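Local coordinates for pleckstrin homology domain-containing family A member 8 (Homo sapiens, PDB 5KDI), which binds simple glycosphingolipids such as a galactosylceramide through its GLTP-fold domain and probably transfers them between membranes, at residues 79-84 / 90-95; 44-49 / 146-151; 9-14 / 190-195. The protein carries 2 engineered substitutions. All coordinates share one frame; numbering follows the deposited sequence. Where two conformers were deposited one is given.

Contact 1 of 3, residues 79-84 / 90-95; sequences LHEVEA and RNSATE. With 6S8 ((~{Z})-~{N}-[(~{E},2~{S},3~{R})-1-[(2~{R},3~{R},4~{S},5~{R},6~{R})-6-(hydroxymethyl)-3,4,5-tris(oxidanyl)oxan-2-yl]oxy-3-oxidanyl-octadec-4-en-2-yl]octadec-9-enamide), chain C.
The carboxylate of Glu81 is the flat group that carries this contact, and both its oxygens meet Ala93 and Thr94 in the first turn of helix 93-115. OE2 of Glu81 offers its syn lone pair to the backbone N of Ala93, 2.9 Å away. OE1 takes two donors, and both come from the same face of the carboxylate plane. The backbone N of Thr94 lies 2.8 Å from OE1 of Glu81, on the syn side and 29° out of the plane. The hydroxyl OG1 of Thr94 donates to OE1 of Glu81 over 2.7 Å, from the anti side. Three bonds therefore hold the carboxylate and fix its rotation.

Carbon atoms sit close by. The CB of Ala93 is 3.4 Å from OE2 of Glu81, and the CB of Ser92 is 3.5 Å from OE1. The Glu81 chain is extended beyond CG (chi2 -168°), which carries the carboxylate from helix 74-83 across to these amides. Thr94 OG1 stands anti to its own carbonyl carbon (chi1 -64°), bringing the hydroxyl to OE1.

Lys63 of helix 47-64 forms a salt bridge with OE2, giving the buried carboxylate a positive partner. The helix start may favour its negative charge further. Ser92 OG accepts from the backbone N of Glu95 at 3.0 Å and also bonds to the carbonyl of Ala87. Glu95 reaches the sugar of the bound glycolipid, with OE2 3.6 Å from C6A. The arrangement is a serine N-cap on helix 93-115, with a glutamate from the preceding helix binding the first-turn amides, in the all-helical GLTP fold.

Contact 2 of 3, residues 44-49 / 146-151; sequences TVFAPV and ALALRA. With 6S8 ((~{Z})-~{N}-[(~{E},2~{S},3~{R})-1-[(2~{R},3~{R},4~{S},5~{R},6~{R})-6-(hydroxymethyl)-3,4,5-tris(oxidanyl)oxan-2-yl]oxy-3-oxidanyl-octadec-4-en-2-yl]octadec-9-enamide), chain C.
Phe46 and Ala148 meet at the wall of the lipid-chain pocket of the GLTP fold, where the turn leading into helix 47-64 lies against the C-terminal end of helix 139-150. Phe46 is the N-cap residue of helix 47-64 and lies in a type I turn from Thr44 to Ala47.

Apolar contacts join the segments. The CG2 of Val45 touches the CB of Ala151 at 3.9 Å. CG2 of Val45 also lies over the centre of one face of the Phe46 ring, 3.6 Å above its plane. Ring atom CE1 of Phe46 approaches the CB of Ala148 at 4.2 Å. Leu38 and Leu41 of helix 35-41 pack on Phe46.

The lipid packs here as well. Its C16 sits over the centre of the opposite face of the ring, so the aromatic group is held between Val45 and the chain. Val49 adds both methyls: its CG2 lies 3.6 Å from C11 of the lipid, and CG1 touches the acyl chain at CAF. The CB of Ala148 meets C11 at 3.8 Å.

The backbone O of Ala151 comes obliquely to CZ of Phe46. The Ala148 O lies in the ring plane at the edge, 3.6 Å from CE1 of Phe46.

Contact 3 of 3, residues 9-14 / 190-195; sequences TSFSDI and EKQLAI
Phe11 and Gln192 are the closest pair along the two backbones, with their CA atoms 8.3 Å apart, where a short 3-10 turn at 11-13 faces helix 172-202. This contact joins the N-terminal loop before helix 24-32 to the long C-terminal helix of the all-helical GLTP fold. The two lie far apart in sequence.

Gln192 spans the gap. Its CG stands anti to the carbonyl carbon (chi1 -64°) and the chain is extended beyond it, so the amide is delivered to the 3-10 turn. There NE2 of Gln192 donates to the backbone O of Phe11 over 3.1 Å. The bond is weak, with an N-H...O angle of 132°. The O of Phe11 also accepts from the backbone N of Ile14, at 3.2 Å, within the turn.

Ile14 crosses the glutamine side chain at a slant. Its CB is 3.9 Å from NE2 of Gln192, and its CD1 is equally far from OE1. These are van der Waals contacts. Phe11 and Ile14 both point toward the helix and together receive the end of the glutamine. All three residues are buried.

Neighbouring residues close in around them. Ser30 of helix 24-32 touches both Phe11 and Ile14, and Phe27 of that helix touches Gln192. The Phe11 ring makes an edge-to-face stack with Tyr185, on helix 172-202 itself, and Leu104 of helix 93-115 packs on it as well. The Phe11 side chain is about 8 Å from the bound lipid and does not touch it.

The amide of Gln192 is turned 61° from the Phe11 ring plane. Its OE1 has no hydrogen-bond partner in the model, although it is buried. OE1 of Gln192 meets the edge of the ring near its plane, 3.4 Å from CD1 of Phe11.

Contact 1 and contact 2 both touch the glycolipid, but at different parts of it. Contact 1 reaches the sugar through Glu95, while contact 2 lines the hydrocarbon chains. Their centres are 30 Å apart. The lipid is also hydrogen-bonded to Asp52, Asn56, Lys59 and His137. Helix 47-64 connects the two: it begins in contact 2 and carries Lys63, the salt-bridge partner in contact 1. Contact 3 lies about 22 Å from contact 1 and 26 Å from contact 2, centre to centre. Contacts 2 and 3 are on opposite sides of the chain's centre. Along the sequence, contact 3 encloses contact 2, which encloses contact 1.

Contact 1 of 3, residues 79-84 / 90-95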
loop_
_atom_site.group_PDB
_atom_site.type_symbol
_atom_site.label_atom_id
_atom_site.label_comp_id
_atom_site.label_asym_id
_atom_site.label_seq_id
_atom_site.Cartn_x
_atom_site.Cartn_y
_atom_site.Cartn_z
ATOM N N LEU A 79 16.170 7.617 -8.815
ATOM C CA LEU A 79 17.551 7.729 -9.317
ATOM C C LEU A 79 17.880 9.183 -9.645
ATOM O O LEU A 79 19.034 9.643 -9.459
ATOM C CB LEU A 79 17.746 6.831 -10.525
ATOM C CG LEU A 79 17.798 5.328 -10.158
ATOM C CD1 LEU A 79 17.897 4.449 -11.421
ATOM C CD2 LEU A 79 18.810 4.986 -9.076
ATOM N N HIS A 80 16.906 9.950 -10.137
ATOM C CA HIS A 80 17.157 11.398 -10.346
ATOM C C HIS A 80 17.441 12.114 -9.062
ATOM O O HIS A 80 18.343 12.990 -9.013
ATOM C CB HIS A 80 16.021 12.050 -11.076
ATOM C CG HIS A 80 16.160 13.537 -11.155
ATOM N ND1 HIS A 80 17.016 14.149 -12.053
ATOM C CD2 HIS A 80 15.582 14.562 -10.387
ATOM C CE1 HIS A 80 16.962 15.493 -11.844
ATOM N NE2 HIS A 80 16.060 15.733 -10.855
ATOM N N GLU A 81 16.660 11.794 -8.015
ATOM C CA GLU A 81 16.899 12.431 -6.710
ATOM C C GLU A 81 18.260 12.149 -6.178
ATOM O O GLU A 81 18.871 13.005 -5.576
ATOM C CB GLU A 81 15.780 12.104 -5.714
ATOM C CG GLU A 81 14.438 12.792 -6.035
ATOM C CD GLU A 81 13.413 12.700 -4.918
ATOM O OE1 GLU A 81 13.595 11.861 -4.028
ATOM O OE2 GLU A 81 12.434 13.486 -4.990
ATOM N N VAL A 82 18.692 10.908 -6.342
ATOM C CA VAL A 82 20.042 10.496 -5.938
ATOM C C VAL A 82 21.108 11.294 -6.746
ATOM O O VAL A 82 22.003 11.890 -6.127
ATOM C CB VAL A 82 20.220 8.957 -6.112
ATOM C CG1 VAL A 82 21.687 8.557 -6.079
ATOM C CG2 VAL A 82 19.284 8.211 -5.108
ATOM N N GLU A 83 20.926 11.381 -8.065
ATOM C CA GLU A 83 21.898 12.082 -8.944
ATOM C C GLU A 83 22.014 13.574 -8.558
ATOM O O GLU A 83 23.101 14.151 -8.547
ATOM C CB GLU A 83 21.521 11.966 -10.431
ATOM C CG GLU A 83 22.383 12.790 -11.399
ATOM C CD GLU A 83 21.967 12.606 -12.855
ATOM O OE1 GLU A 83 20.760 12.755 -13.175
ATOM O OE2 GLU A 83 22.855 12.307 -13.696
ATOM N N ALA A 84 20.866 14.172 -8.263
ATOM C CA ALA A 84 20.749 15.572 -7.884
ATOM C C ALA A 84 21.089 15.854 -6.402
ATOM O O ALA A 84 21.113 17.009 -5.982
ATOM C CB ALA A 84 19.392 16.158 -8.271
ATOM N N ARG A 90 13.722 17.683 2.541
ATOM C CA ARG A 90 12.346 17.502 3.025
ATOM C C ARG A 90 11.342 17.370 1.822
ATOM O O ARG A 90 11.504 18.031 0.750
ATOM C CB ARG A 90 11.937 18.588 4.027
ATOM C CG ARG A 90 11.614 19.792 3.381
ATOM C CD ARG A 90 10.845 20.919 4.166
ATOM N NE ARG A 90 11.732 21.485 5.165
ATOM C CZ ARG A 90 11.636 22.724 5.671
ATOM N NH1 ARG A 90 10.627 23.530 5.347
ATOM N NH2 ARG A 90 12.574 23.163 6.530
ATOM N N ASN A 91 10.342 16.501 2.009
ATOM C CA ASN A 91 9.252 16.282 1.058
ATOM C C ASN A 91 9.731 15.503 -0.172
ATOM O O ASN A 91 8.996 15.432 -1.125
ATOM C CB ASN A 91 8.642 17.607 0.531
ATOM C CG ASN A 91 8.062 18.467 1.614
ATOM O OD1 ASN A 91 7.610 17.939 2.630
ATOM N ND2 ASN A 91 8.076 19.851 1.413
ATOM N N SER A 92 10.918 14.903 -0.145
ATOM C CA SER A 92 11.384 14.138 -1.329
ATOM C C SER A 92 10.441 12.974 -1.726
ATOM O O SER A 92 9.770 12.384 -0.871
ATOM C CB SER A 92 12.785 13.602 -1.159
ATOM O OG SER A 92 12.809 12.535 -0.293
ATOM N N ALA A 93 10.438 12.669 -3.018
ATOM C CA ALA A 93 9.764 11.494 -3.500
ATOM C C ALA A 93 10.386 10.216 -2.964
ATOM O O ALA A 93 9.657 9.221 -2.688
ATOM C CB ALA A 93 9.736 11.495 -5.028
ATOM N N THR A 94 11.715 10.227 -2.759
ATOM C CA THR A 94 12.402 9.057 -2.243
ATOM C C THR A 94 11.896 8.700 -0.806
ATOM O O THR A 94 11.590 7.559 -0.530
ATOM C CB THR A 94 13.905 9.212 -2.280
ATOM O OG1 THR A 94 14.328 9.330 -3.633
ATOM C CG2 THR A 94 14.615 8.043 -1.626
ATOM N N GLU A 95 11.740 9.718 0.034
ATOM C CA GLU A 95 11.222 9.532 1.364
ATOM C C GLU A 95 9.744 9.115 1.331
ATOM O O GLU A 95 9.328 8.205 2.059
ATOM C CB GLU A 95 11.346 10.778 2.160
ATOM C CG GLU A 95 10.825 10.695 3.614
ATOM C CD GLU A 95 10.853 12.004 4.354
ATOM O OE1 GLU A 95 10.851 13.092 3.685
ATOM O OE2 GLU A 95 10.909 11.933 5.597
HETATM C C1 6S8 C . 5.349 8.116 9.318
HETATM C C2 6S8 C . 4.242 7.174 9.736
HETATM N N2 6S8 C . 3.716 6.516 8.548
HETATM C C3 6S8 C . 3.113 7.977 10.443
HETATM O O3 6S8 C . 3.724 8.659 11.560
HETATM C C4 6S8 C . 2.041 7.055 10.895
HETATM C C5 6S8 C . 0.792 7.181 10.442
HETATM C C6 6S8 C . -0.381 6.326 10.833
HETATM C C7 6S8 C . -0.131 5.153 11.746
HETATM C C8 6S8 C . -1.486 4.871 12.334
HETATM C C9 6S8 C . -1.542 3.418 12.636
HETATM C C10 6S8 C . -1.808 2.665 11.360
HETATM C C11 6S8 C . -3.166 1.940 11.430
HETATM C C12 6S8 C . -3.126 0.745 10.494
HETATM C C13 6S8 C . -4.283 0.631 9.512
HETATM C C14 6S8 C . -5.591 0.117 10.090
HETATM C C15 6S8 C . -6.371 -0.720 9.064
HETATM C C16 6S8 C . -7.844 -0.410 8.863
HETATM C C17 6S8 C . -8.875 -1.539 9.024
HETATM C C18 6S8 C . -8.826 -2.664 8.002
HETATM C C1A 6S8 C . 5.877 9.565 7.471
HETATM O O1A 6S8 C . 4.905 9.097 8.382
HETATM C C2A 6S8 C . 5.198 10.100 6.240
HETATM O O2A 6S8 C . 4.474 9.021 5.619
HETATM C C3A 6S8 C . 6.187 10.794 5.305
HETATM O O3A 6S8 C . 5.479 11.408 4.252
HETATM C C4A 6S8 C . 7.000 11.807 6.089
HETATM O O4A 6S8 C . 6.225 12.966 6.388
HETATM O O5A 6S8 C . 8.756 11.575 9.405
HETATM C C5M 6S8 C . 7.603 11.156 7.320
HETATM C C6A 6S8 C . 8.385 12.152 8.135
HETATM O O6A 6S8 C . 6.550 10.618 8.125
HETATM C CAA 6S8 C . 3.656 5.200 8.418
HETATM O OAA 6S8 C . 4.117 4.391 9.219
HETATM C CAB 6S8 C . 3.019 4.744 7.139
HETATM C CAC 6S8 C . 1.545 4.718 7.639
HETATM C CAD 6S8 C . 0.957 3.408 7.338
HETATM C CAE 6S8 C . -0.175 3.676 6.387
HETATM C CAF 6S8 C . -0.769 2.309 6.081
HETATM C CAG 6S8 C . -0.963 2.131 4.564
HETATM C CAH 6S8 C . -2.266 1.382 4.261
HETATM C CAI 6S8 C . -2.084 -0.027 4.744
HETATM C CAJ 6S8 C . -3.044 -0.741 5.337
HETATM C CAK 6S8 C . -4.444 -0.272 5.576
HETATM C CAL 6S8 C . -5.164 -1.620 5.705
HETATM C CAM 6S8 C . -6.654 -1.565 5.442
HETATM C CAN 6S8 C . -6.925 -1.048 4.060
HETATM C CAO 6S8 C . -8.228 -1.619 3.549
HETATM C CAP 6S8 C . -8.035 -2.876 2.748
HETATM C CAQ 6S8 C . -8.741 -2.805 1.432
HETATM C CAR 6S8 C . -7.909 -3.531 0.452
#

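Contact 2 of 3, residues 44-49 / 146-151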
loop_
_atom_site.group_PDB
_atom_site.type_symbol
_atom_site.label_atom_id
_atom_site.label_comp_id
_atom_site.label_asym_id
_atom_site.label_seq_id
_atom_site.Cartn_x
_atom_site.Cartn_y
_atom_site.Cartn_z
ATOM N N THR A 44 -13.262 8.563 10.536
ATOM C CA THR A 44 -12.501 9.301 11.562
ATOM C C THR A 44 -11.344 8.468 12.081
ATOM O O THR A 44 -10.161 8.916 12.148
ATOM C CB THR A 44 -13.405 9.820 12.700
ATOM O OG1 THR A 44 -14.361 10.759 12.144
ATOM C CG2 THR A 44 -12.516 10.518 13.815
ATOM N N VAL A 45 -11.674 7.245 12.460
ATOM C CA VAL A 45 -10.720 6.393 13.196
ATOM C C VAL A 45 -9.529 6.017 12.323
ATOM O O VAL A 45 -8.462 5.862 12.834
ATOM C CB VAL A 45 -11.445 5.184 13.883
ATOM C CG1 VAL A 45 -12.570 5.576 14.865
ATOM C CG2 VAL A 45 -12.028 4.163 12.878
ATOM N N PHE A 46 -9.727 5.897 11.014
ATOM C CA PHE A 46 -8.628 5.613 10.115
ATOM C C PHE A 46 -8.128 6.806 9.335
ATOM O O PHE A 46 -7.315 6.629 8.417
ATOM C CB PHE A 46 -9.029 4.487 9.168
ATOM C CG PHE A 46 -9.501 3.266 9.900
ATOM C CD1 PHE A 46 -8.878 2.844 11.085
ATOM C CD2 PHE A 46 -10.595 2.566 9.469
ATOM C CE1 PHE A 46 -9.334 1.711 11.767
ATOM C CE2 PHE A 46 -11.083 1.454 10.178
ATOM C CZ PHE A 46 -10.427 1.017 11.313
ATOM N N ALA A 47 -8.510 8.005 9.748
ATOM C CA ALA A 47 -8.074 9.222 9.059
ATOM C C ALA A 47 -6.512 9.317 9.048
ATOM O O ALA A 47 -5.937 9.771 8.063
ATOM C CB ALA A 47 -8.642 10.483 9.764
ATOM N N PRO A 48 -5.823 8.919 10.135
ATOM C CA PRO A 48 -4.342 8.983 10.046
ATOM C C PRO A 48 -3.758 8.183 8.882
ATOM O O PRO A 48 -2.703 8.546 8.297
ATOM C CB PRO A 48 -3.890 8.439 11.415
ATOM C CG PRO A 48 -5.037 8.701 12.310
ATOM C CD PRO A 48 -6.262 8.503 11.488
ATOM N N VAL A 49 -4.380 7.043 8.605
ATOM C CA VAL A 49 -3.947 6.167 7.553
ATOM C C VAL A 49 -4.180 6.842 6.183
ATOM O O VAL A 49 -3.319 6.861 5.305
ATOM C CB VAL A 49 -4.687 4.816 7.588
ATOM C CG1 VAL A 49 -4.135 3.884 6.479
ATOM C CG2 VAL A 49 -4.581 4.234 8.971
ATOM N N ALA A 146 -2.506 0.878 18.121
ATOM C CA ALA A 146 -3.330 0.112 19.064
ATOM C C ALA A 146 -4.783 0.669 19.152
ATOM O O ALA A 146 -5.744 -0.097 19.251
ATOM C CB ALA A 146 -2.684 0.096 20.459
ATOM N N LEU A 147 -4.927 1.976 18.997
ATOM C CA LEU A 147 -6.242 2.628 18.912
ATOM C C LEU A 147 -7.001 2.204 17.668
ATOM O O LEU A 147 -8.161 1.820 17.751
ATOM C CB LEU A 147 -6.177 4.188 18.995
ATOM C CG LEU A 147 -5.735 4.876 20.296
ATOM C CD1 LEU A 147 -5.410 6.399 20.123
ATOM C CD2 LEU A 147 -6.839 4.752 21.366
ATOM N N ALA A 148 -6.325 2.206 16.537
ATOM C CA ALA A 148 -6.899 1.842 15.276
ATOM C C ALA A 148 -7.391 0.379 15.353
ATOM O O ALA A 148 -8.487 0.063 14.900
ATOM C CB ALA A 148 -5.875 2.004 14.133
ATOM N N LEU A 149 -6.555 -0.474 15.951
ATOM C CA LEU A 149 -6.815 -1.903 16.041
ATOM C C LEU A 149 -8.098 -2.174 16.835
ATOM O O LEU A 149 -8.914 -3.049 16.470
ATOM C CB LEU A 149 -5.550 -2.620 16.622
ATOM C CG LEU A 149 -5.625 -4.113 16.863
ATOM C CD1 LEU A 149 -5.694 -4.772 15.507
ATOM C CD2 LEU A 149 -4.420 -4.599 17.687
ATOM N N ARG A 150 -8.293 -1.422 17.920
ATOM C CA ARG A 150 -9.520 -1.576 18.715
ATOM C C ARG A 150 -10.780 -1.287 17.935
ATOM O O ARG A 150 -11.855 -1.796 18.284
ATOM C CB ARG A 150 -9.431 -0.725 20.002
ATOM C CG ARG A 150 -8.423 -1.247 20.996
ATOM C CD ARG A 150 -8.178 -0.268 22.127
ATOM N NE ARG A 150 -7.045 -0.716 22.921
ATOM C CZ ARG A 150 -5.918 -0.037 23.088
ATOM N NH1 ARG A 150 -5.757 1.162 22.537
ATOM N NH2 ARG A 150 -4.959 -0.563 23.823
ATOM N N ALA A 151 -10.650 -0.446 16.922
ATOM C CA ALA A 151 -11.787 -0.003 16.053
ATOM C C ALA A 151 -11.876 -0.839 14.762
ATOM O O ALA A 151 -12.625 -0.504 13.861
ATOM C CB ALA A 151 -11.666 1.495 15.671
HETATM C C1 6S8 C . 5.349 8.116 9.318
HETATM C C2 6S8 C . 4.242 7.174 9.736
HETATM N N2 6S8 C . 3.716 6.516 8.548
HETATM C C3 6S8 C . 3.113 7.977 10.443
HETATM O O3 6S8 C . 3.724 8.659 11.560
HETATM C C4 6S8 C . 2.041 7.055 10.895
HETATM C C5 6S8 C . 0.792 7.181 10.442
HETATM C C6 6S8 C . -0.381 6.326 10.833
HETATM C C7 6S8 C . -0.131 5.153 11.746
HETATM C C8 6S8 C . -1.486 4.871 12.334
HETATM C C9 6S8 C . -1.542 3.418 12.636
HETATM C C10 6S8 C . -1.808 2.665 11.360
HETATM C C11 6S8 C . -3.166 1.940 11.430
HETATM C C12 6S8 C . -3.126 0.745 10.494
HETATM C C13 6S8 C . -4.283 0.631 9.512
HETATM C C14 6S8 C . -5.591 0.117 10.090
HETATM C C15 6S8 C . -6.371 -0.720 9.064
HETATM C C16 6S8 C . -7.844 -0.410 8.863
HETATM C C17 6S8 C . -8.875 -1.539 9.024
HETATM C C18 6S8 C . -8.826 -2.664 8.002
HETATM C C1A 6S8 C . 5.877 9.565 7.471
HETATM O O1A 6S8 C . 4.905 9.097 8.382
HETATM C C2A 6S8 C . 5.198 10.100 6.240
HETATM O O2A 6S8 C . 4.474 9.021 5.619
HETATM C C3A 6S8 C . 6.187 10.794 5.305
HETATM O O3A 6S8 C . 5.479 11.408 4.252
HETATM C C4A 6S8 C . 7.000 11.807 6.089
HETATM O O4A 6S8 C . 6.225 12.966 6.388
HETATM O O5A 6S8 C . 8.756 11.575 9.405
HETATM C C5M 6S8 C . 7.603 11.156 7.320
HETATM C C6A 6S8 C . 8.385 12.152 8.135
HETATM O O6A 6S8 C . 6.550 10.618 8.125
HETATM C CAA 6S8 C . 3.656 5.200 8.418
HETATM O OAA 6S8 C . 4.117 4.391 9.219
HETATM C CAB 6S8 C . 3.019 4.744 7.139
HETATM C CAC 6S8 C . 1.545 4.718 7.639
HETATM C CAD 6S8 C . 0.957 3.408 7.338
HETATM C CAE 6S8 C . -0.175 3.676 6.387
HETATM C CAF 6S8 C . -0.769 2.309 6.081
HETATM C CAG 6S8 C . -0.963 2.131 4.564
HETATM C CAH 6S8 C . -2.266 1.382 4.261
HETATM C CAI 6S8 C . -2.084 -0.027 4.744
HETATM C CAJ 6S8 C . -3.044 -0.741 5.337
HETATM C CAK 6S8 C . -4.444 -0.272 5.576
HETATM C CAL 6S8 C . -5.164 -1.620 5.705
HETATM C CAM 6S8 C . -6.654 -1.565 5.442
HETATM C CAN 6S8 C . -6.925 -1.048 4.060
HETATM C CAO 6S8 C . -8.228 -1.619 3.549
HETATM C CAP 6S8 C . -8.035 -2.876 2.748
HETATM C CAQ 6S8 C . -8.741 -2.805 1.432
HETATM C CAR 6S8 C . -7.909 -3.531 0.452
#

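Contact 3 of 3, residues 9-14 / 190-195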
loop_
_atom_site.group_PDB
_atom_site.type_symbol
_atom_site.label_atom_id
_atom_site.label_comp_id
_atom_site.label_asym_id
_atom_site.label_seq_id
_atom_site.Cartn_x
_atom_site.Cartn_y
_atom_site.Cartn_z
ATOM N N THR A 9 -7.261 -0.613 -9.669
ATOM C CA THR A 9 -6.959 -1.065 -8.333
ATOM C C THR A 9 -5.796 -2.021 -8.260
ATOM O O THR A 9 -4.867 -1.845 -7.425
ATOM C CB THR A 9 -8.183 -1.667 -7.661
ATOM O OG1 THR A 9 -9.208 -0.659 -7.571
ATOM C CG2 THR A 9 -7.893 -2.286 -6.327
ATOM N N SER A 10 -5.794 -3.058 -9.084
ATOM C CA SER A 10 -4.834 -4.122 -8.841
ATOM C C SER A 10 -3.393 -3.861 -9.330
ATOM O O SER A 10 -3.115 -3.524 -10.489
ATOM C CB SER A 10 -5.297 -5.442 -9.456
ATOM O OG SER A 10 -4.471 -6.475 -8.968
ATOM N N PHE A 11 -2.482 -4.155 -8.432
ATOM C CA PHE A 11 -1.091 -4.211 -8.798
ATOM C C PHE A 11 -0.773 -5.213 -9.947
ATOM O O PHE A 11 0.157 -5.043 -10.719
ATOM C CB PHE A 11 -0.243 -4.542 -7.582
ATOM C CG PHE A 11 -0.249 -3.478 -6.536
ATOM C CD1 PHE A 11 0.630 -2.436 -6.627
ATOM C CD2 PHE A 11 -1.221 -3.490 -5.519
ATOM C CE1 PHE A 11 0.596 -1.397 -5.681
ATOM C CE2 PHE A 11 -1.238 -2.490 -4.583
ATOM C CZ PHE A 11 -0.341 -1.432 -4.686
ATOM N N SER A 12 -1.623 -6.237 -10.093
ATOM C CA SER A 12 -1.516 -7.266 -11.106
ATOM C C SER A 12 -1.812 -6.779 -12.517
ATOM O O SER A 12 -1.508 -7.508 -13.464
ATOM C CB SER A 12 -2.331 -8.479 -10.734
ATOM O OG SER A 12 -3.727 -8.307 -10.789
ATOM N N ASP A 13 -2.398 -5.587 -12.651
ATOM C CA ASP A 13 -2.705 -5.028 -13.960
ATOM C C ASP A 13 -1.652 -3.973 -14.374
ATOM O O ASP A 13 -1.791 -3.334 -15.392
ATOM C CB ASP A 13 -4.122 -4.449 -13.991
ATOM C CG ASP A 13 -5.203 -5.503 -14.053
ATOM O OD1 ASP A 13 -4.911 -6.604 -14.494
ATOM O OD2 ASP A 13 -6.350 -5.206 -13.578
ATOM N N ILE A 14 -0.590 -3.850 -13.566
ATOM C CA ILE A 14 0.523 -3.001 -13.872
ATOM C C ILE A 14 1.621 -3.817 -14.567
ATOM O O ILE A 14 2.182 -4.782 -13.987
ATOM C CB ILE A 14 1.102 -2.329 -12.615
ATOM C CG1 ILE A 14 0.044 -1.585 -11.806
ATOM C CG2 ILE A 14 2.251 -1.435 -13.007
ATOM C CD1 ILE A 14 0.587 -0.930 -10.564
ATOM N N GLU A 190 4.000 -8.038 -4.244
ATOM C CA GLU A 190 5.293 -8.577 -3.732
ATOM C C GLU A 190 6.401 -8.304 -4.759
ATOM O O GLU A 190 7.530 -7.961 -4.387
ATOM C CB GLU A 190 5.167 -10.061 -3.455
ATOM C CG GLU A 190 6.335 -10.790 -2.808
ATOM C CD GLU A 190 6.101 -12.317 -2.564
ATOM O OE1 GLU A 190 5.071 -12.890 -3.001
ATOM O OE2 GLU A 190 6.970 -12.981 -1.940
ATOM N N LYS A 191 6.118 -8.582 -6.039
ATOM C CA LYS A 191 7.122 -8.412 -7.070
ATOM C C LYS A 191 7.625 -6.947 -7.118
ATOM O O LYS A 191 8.835 -6.680 -7.187
ATOM C CB LYS A 191 6.578 -8.834 -8.442
ATOM C CG LYS A 191 7.529 -8.602 -9.582
ATOM C CD LYS A 191 6.888 -9.044 -10.891
ATOM C CE LYS A 191 7.894 -9.002 -12.025
ATOM N NZ LYS A 191 8.745 -10.225 -12.151
ATOM N N GLN A 192 6.676 -6.025 -7.109
ATOM C CA GLN A 192 7.011 -4.612 -7.149
ATOM C C GLN A 192 7.733 -4.160 -5.889
ATOM O O GLN A 192 8.731 -3.410 -5.970
ATOM C CB GLN A 192 5.771 -3.786 -7.432
ATOM C CG GLN A 192 5.194 -4.093 -8.816
ATOM C CD GLN A 192 3.829 -3.550 -9.056
ATOM O OE1 GLN A 192 3.496 -2.454 -8.534
ATOM N NE2 GLN A 192 3.007 -4.287 -9.890
ATOM N N LEU A 193 7.274 -4.650 -4.748
ATOM C CA LEU A 193 7.950 -4.255 -3.478
ATOM C C LEU A 193 9.408 -4.792 -3.446
ATOM O O LEU A 193 10.282 -4.149 -2.904
ATOM C CB LEU A 193 7.199 -4.736 -2.286
ATOM C CG LEU A 193 5.887 -4.058 -2.079
ATOM C CD1 LEU A 193 5.054 -4.734 -0.943
ATOM C CD2 LEU A 193 6.056 -2.593 -1.751
ATOM N N ALA A 194 9.632 -5.999 -3.998
ATOM C CA ALA A 194 10.985 -6.591 -4.033
ATOM C C ALA A 194 11.930 -5.739 -4.894
ATOM O O ALA A 194 13.076 -5.525 -4.540
ATOM C CB ALA A 194 10.944 -8.052 -4.485
ATOM N N ILE A 195 11.398 -5.281 -6.040
ATOM C CA ILE A 195 12.135 -4.383 -6.927
ATOM C C ILE A 195 12.526 -3.151 -6.147
ATOM O O ILE A 195 13.679 -2.669 -6.216
ATOM C CB ILE A 195 11.340 -4.089 -8.232
ATOM C CG1 ILE A 195 11.192 -5.350 -9.051
ATOM C CG2 ILE A 195 11.939 -2.897 -9.012
ATOM C CD1 ILE A 195 10.162 -5.303 -10.182
#